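Local structure of methylaspartate ammonia-lyase (Citrobacter amalonaticus, 1KKO) at residues T364-L376 with N396-L408. The protein catalyses the reversible, magnesium-dependent anti elimination of ammonia from L-threo-3-methylaspartate to give mesaconate, working as a homodimer. Residues are numbered along the deposited sequence; the frame is centred on the assembly and turned at random.
Sequences TEISARTCVHVAL and NIVFNEMNRTIAL
NE2 of H373 donates a hydrogen bond to OE2 of E401 at 2.8 Å, nearly straight at 169°. The oxygen lies in the ring plane and accepts through its anti lone pair, while the carboxylate is turned 48° from the imidazole. ND1 on the same ring is taken by the backbone N of T151, which fixes the ring's rotation. E401 gets there by a chain that runs out anti to the backbone N and then bends at chi2, laying its carboxylate against the aliphatic part of R369, with CG of R369 3.3 Å from CD of E401. A water links the R369 guanidinium to that carboxylate, accepting weakly from NE and donating to OE2. OE1 is held by NH2 of R404 at 3.0 Å, a salt bridge within the helix. These are the last two helices of the TIM-barrel domain of this enolase-superfamily enzyme, following strands 354-357 and 382-384, the axes of the two segments crossing at -41°. Further along, V372 uses both methyls, CG1 3.6 Å from CA of M402 and CG2 against CG1 of V398. L376 forks over the next turn: CD1 meets CG2 of T405 at 3.6 Å, and CD2 touches M402 and I406. I397 lies against the first turn, CG2 on A368 CB and CD1 on E365 CB, while the E365 carboxylate turns away to R404 of the second subunit.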
# COMPACT_ATOMS: atom_id res chain seq x y z
N THR A 364 -0.86 6.12 -6.40
CA THR A 364 -0.85 6.31 -4.95
C THR A 364 -2.10 5.80 -4.27
O THR A 364 -3.06 5.40 -4.90
CB THR A 364 -0.69 7.78 -4.56
OG1 THR A 364 -1.93 8.48 -4.82
CG2 THR A 364 0.38 8.48 -5.37
N GLU A 365 -2.07 5.83 -2.95
CA GLU A 365 -3.22 5.43 -2.16
C GLU A 365 -4.39 6.38 -2.41
O GLU A 365 -5.54 5.95 -2.45
CB GLU A 365 -2.86 5.30 -0.68
CG GLU A 365 -3.01 6.52 0.23
CD GLU A 365 -2.01 7.64 0.03
OE1 GLU A 365 -1.32 7.71 -1.01
OE2 GLU A 365 -1.94 8.49 0.94
N ILE A 366 -4.10 7.66 -2.57
CA ILE A 366 -5.15 8.65 -2.81
C ILE A 366 -5.73 8.50 -4.21
O ILE A 366 -6.93 8.56 -4.39
CB ILE A 366 -4.63 10.08 -2.59
CG1 ILE A 366 -4.34 10.30 -1.11
CG2 ILE A 366 -5.63 11.10 -3.13
CD1 ILE A 366 -3.77 11.63 -0.77
N SER A 367 -4.88 8.32 -5.21
CA SER A 367 -5.41 8.20 -6.57
C SER A 367 -6.24 6.93 -6.68
O SER A 367 -7.32 6.94 -7.28
CB SER A 367 -4.30 8.29 -7.61
OG SER A 367 -3.42 7.17 -7.57
N ALA A 368 -5.77 5.84 -6.09
CA ALA A 368 -6.52 4.59 -6.12
C ALA A 368 -7.85 4.73 -5.39
O ALA A 368 -8.88 4.28 -5.89
CB ALA A 368 -5.72 3.46 -5.52
N ARG A 369 -7.84 5.35 -4.22
CA ARG A 369 -9.05 5.52 -3.44
C ARG A 369 -10.06 6.35 -4.24
O ARG A 369 -11.26 6.06 -4.25
CB ARG A 369 -8.71 6.18 -2.11
CG ARG A 369 -9.83 6.24 -1.14
CD ARG A 369 -9.40 6.76 0.19
NE ARG A 369 -9.00 8.16 0.15
CZ ARG A 369 -7.84 8.64 0.59
NH1 ARG A 369 -6.89 7.85 1.07
NH2 ARG A 369 -7.63 9.94 0.51
N THR A 370 -9.58 7.40 -4.88
CA THR A 370 -10.45 8.25 -5.67
C THR A 370 -11.04 7.47 -6.84
O THR A 370 -12.22 7.62 -7.17
CB THR A 370 -9.69 9.47 -6.17
OG1 THR A 370 -9.17 10.20 -5.04
CG2 THR A 370 -10.61 10.44 -6.90
N CYS A 371 -10.22 6.65 -7.48
CA CYS A 371 -10.70 5.80 -8.56
C CYS A 371 -11.82 4.87 -8.13
O CYS A 371 -12.69 4.53 -8.94
CB CYS A 371 -9.55 5.00 -9.18
SG CYS A 371 -8.47 5.98 -10.27
N VAL A 372 -11.80 4.40 -6.88
CA VAL A 372 -12.89 3.57 -6.41
C VAL A 372 -14.23 4.28 -6.53
O VAL A 372 -15.25 3.69 -6.92
CB VAL A 372 -12.65 3.12 -4.95
CG1 VAL A 372 -13.90 2.46 -4.36
CG2 VAL A 372 -11.48 2.16 -4.89
N HIS A 373 -14.25 5.57 -6.21
CA HIS A 373 -15.48 6.34 -6.31
C HIS A 373 -15.93 6.53 -7.75
O HIS A 373 -17.12 6.45 -8.05
CB HIS A 373 -15.33 7.67 -5.60
CG HIS A 373 -15.26 7.53 -4.11
ND1 HIS A 373 -16.32 7.83 -3.28
CD2 HIS A 373 -14.27 7.05 -3.32
CE1 HIS A 373 -15.98 7.54 -2.04
NE2 HIS A 373 -14.74 7.08 -2.03
N VAL A 374 -14.98 6.78 -8.63
CA VAL A 374 -15.29 6.87 -10.04
C VAL A 374 -15.93 5.58 -10.52
O VAL A 374 -16.94 5.61 -11.21
CB VAL A 374 -14.04 7.19 -10.82
CG1 VAL A 374 -14.25 7.01 -12.31
CG2 VAL A 374 -13.58 8.63 -10.49
N ALA A 375 -15.39 4.43 -10.12
CA ALA A 375 -15.89 3.14 -10.56
C ALA A 375 -17.26 2.83 -10.00
O ALA A 375 -18.13 2.32 -10.70
CB ALA A 375 -14.90 2.04 -10.19
N LEU A 376 -17.47 3.12 -8.73
CA LEU A 376 -18.75 2.82 -8.11
C LEU A 376 -19.87 3.57 -8.80
O LEU A 376 -21.00 3.08 -8.86
CB LEU A 376 -18.73 3.14 -6.63
CG LEU A 376 -18.01 2.11 -5.76
CD1 LEU A 376 -17.91 2.62 -4.34
CD2 LEU A 376 -18.73 0.76 -5.81
N ASN A 396 -6.03 -3.92 0.09
CA ASN A 396 -6.48 -3.22 1.27
C ASN A 396 -7.05 -1.85 0.88
O ASN A 396 -8.12 -1.47 1.30
CB ASN A 396 -5.25 -3.10 2.20
CG ASN A 396 -5.52 -2.41 3.51
OD1 ASN A 396 -6.55 -1.73 3.72
ND2 ASN A 396 -4.57 -2.57 4.42
N ILE A 397 -6.31 -1.10 0.06
CA ILE A 397 -6.75 0.23 -0.35
C ILE A 397 -8.05 0.20 -1.18
O ILE A 397 -8.99 0.92 -0.88
CB ILE A 397 -5.60 0.92 -1.13
CG1 ILE A 397 -4.47 1.31 -0.17
CG2 ILE A 397 -6.10 2.12 -1.94
CD1 ILE A 397 -3.15 1.48 -0.83
N VAL A 398 -8.08 -0.62 -2.21
CA VAL A 398 -9.21 -0.62 -3.15
C VAL A 398 -10.44 -1.34 -2.59
O VAL A 398 -11.54 -0.77 -2.56
CB VAL A 398 -8.79 -1.20 -4.49
CG1 VAL A 398 -9.98 -1.35 -5.40
CG2 VAL A 398 -7.77 -0.29 -5.14
N PHE A 399 -10.27 -2.57 -2.14
CA PHE A 399 -11.40 -3.34 -1.62
C PHE A 399 -12.02 -2.66 -0.43
O PHE A 399 -13.25 -2.55 -0.35
CB PHE A 399 -10.90 -4.73 -1.24
CG PHE A 399 -11.95 -5.73 -0.85
CD1 PHE A 399 -12.72 -6.36 -1.81
CD2 PHE A 399 -12.10 -6.11 0.47
CE1 PHE A 399 -13.64 -7.32 -1.45
CE2 PHE A 399 -13.03 -7.09 0.82
CZ PHE A 399 -13.80 -7.67 -0.14
N ASN A 400 -11.22 -2.21 0.53
CA ASN A 400 -11.81 -1.65 1.74
C ASN A 400 -12.49 -0.32 1.48
O ASN A 400 -13.52 -0.03 2.07
CB ASN A 400 -10.80 -1.54 2.87
CG ASN A 400 -10.19 -2.87 3.27
OD1 ASN A 400 -10.53 -3.94 2.74
ND2 ASN A 400 -9.29 -2.80 4.24
N GLU A 401 -11.91 0.54 0.64
CA GLU A 401 -12.59 1.79 0.32
C GLU A 401 -13.91 1.49 -0.38
O GLU A 401 -14.94 2.12 -0.11
CB GLU A 401 -11.75 2.70 -0.57
CG GLU A 401 -12.44 4.00 -0.94
CD GLU A 401 -12.56 4.99 0.22
OE1 GLU A 401 -12.02 4.73 1.31
OE2 GLU A 401 -13.15 6.08 0.04
N MSE A 402 -13.90 0.49 -1.26
CA MSE A 402 -15.11 0.12 -1.98
C MSE A 402 -16.19 -0.30 -1.02
O MSE A 402 -17.34 0.17 -1.09
CB MSE A 402 -14.78 -1.01 -2.95
CG MSE A 402 -15.90 -1.39 -3.87
SE MSE A 402 -15.40 -2.84 -5.06
CE MSE A 402 -15.42 -4.33 -3.75
N ASN A 403 -15.85 -1.20 -0.10
CA ASN A 403 -16.85 -1.68 0.84
C ASN A 403 -17.28 -0.65 1.88
O ASN A 403 -18.44 -0.61 2.27
CB ASN A 403 -16.42 -3.00 1.44
CG ASN A 403 -16.35 -4.10 0.39
OD1 ASN A 403 -17.21 -4.18 -0.48
ND2 ASN A 403 -15.31 -4.92 0.45
N ARG A 404 -16.36 0.20 2.30
CA ARG A 404 -16.72 1.29 3.20
C ARG A 404 -17.73 2.20 2.52
O ARG A 404 -18.69 2.65 3.13
CB ARG A 404 -15.50 2.13 3.58
CG ARG A 404 -14.64 1.59 4.71
CD ARG A 404 -13.66 2.61 5.21
NE ARG A 404 -12.65 2.98 4.21
CZ ARG A 404 -11.50 2.33 4.02
NH1 ARG A 404 -11.21 1.26 4.74
NH2 ARG A 404 -10.63 2.75 3.12
N THR A 405 -17.48 2.48 1.25
CA THR A 405 -18.30 3.42 0.51
C THR A 405 -19.68 2.85 0.22
O THR A 405 -20.68 3.56 0.34
CB THR A 405 -17.59 3.82 -0.78
OG1 THR A 405 -16.35 4.46 -0.44
CG2 THR A 405 -18.39 4.89 -1.53
N ILE A 406 -19.74 1.58 -0.15
CA ILE A 406 -21.03 0.92 -0.35
C ILE A 406 -21.82 1.00 0.95
O ILE A 406 -23.01 1.30 0.92
CB ILE A 406 -20.82 -0.51 -0.81
CG1 ILE A 406 -20.34 -0.51 -2.26
CG2 ILE A 406 -22.11 -1.33 -0.66
CD1 ILE A 406 -19.84 -1.82 -2.77
N ALA A 407 -21.18 0.76 2.09
CA ALA A 407 -21.88 0.81 3.37
C ALA A 407 -22.41 2.21 3.62
O ALA A 407 -23.54 2.36 4.09
CB ALA A 407 -20.97 0.39 4.50
N LEU A 408 -21.62 3.24 3.34
CA LEU A 408 -22.09 4.61 3.52
C LEU A 408 -23.30 4.90 2.63
O LEU A 408 -24.30 5.49 3.07
CB LEU A 408 -20.99 5.64 3.23
CG LEU A 408 -19.86 5.72 4.25
CD1 LEU A 408 -18.78 6.62 3.71
CD2 LEU A 408 -20.37 6.22 5.59
O HOH W 1 -12.07 8.74 0.05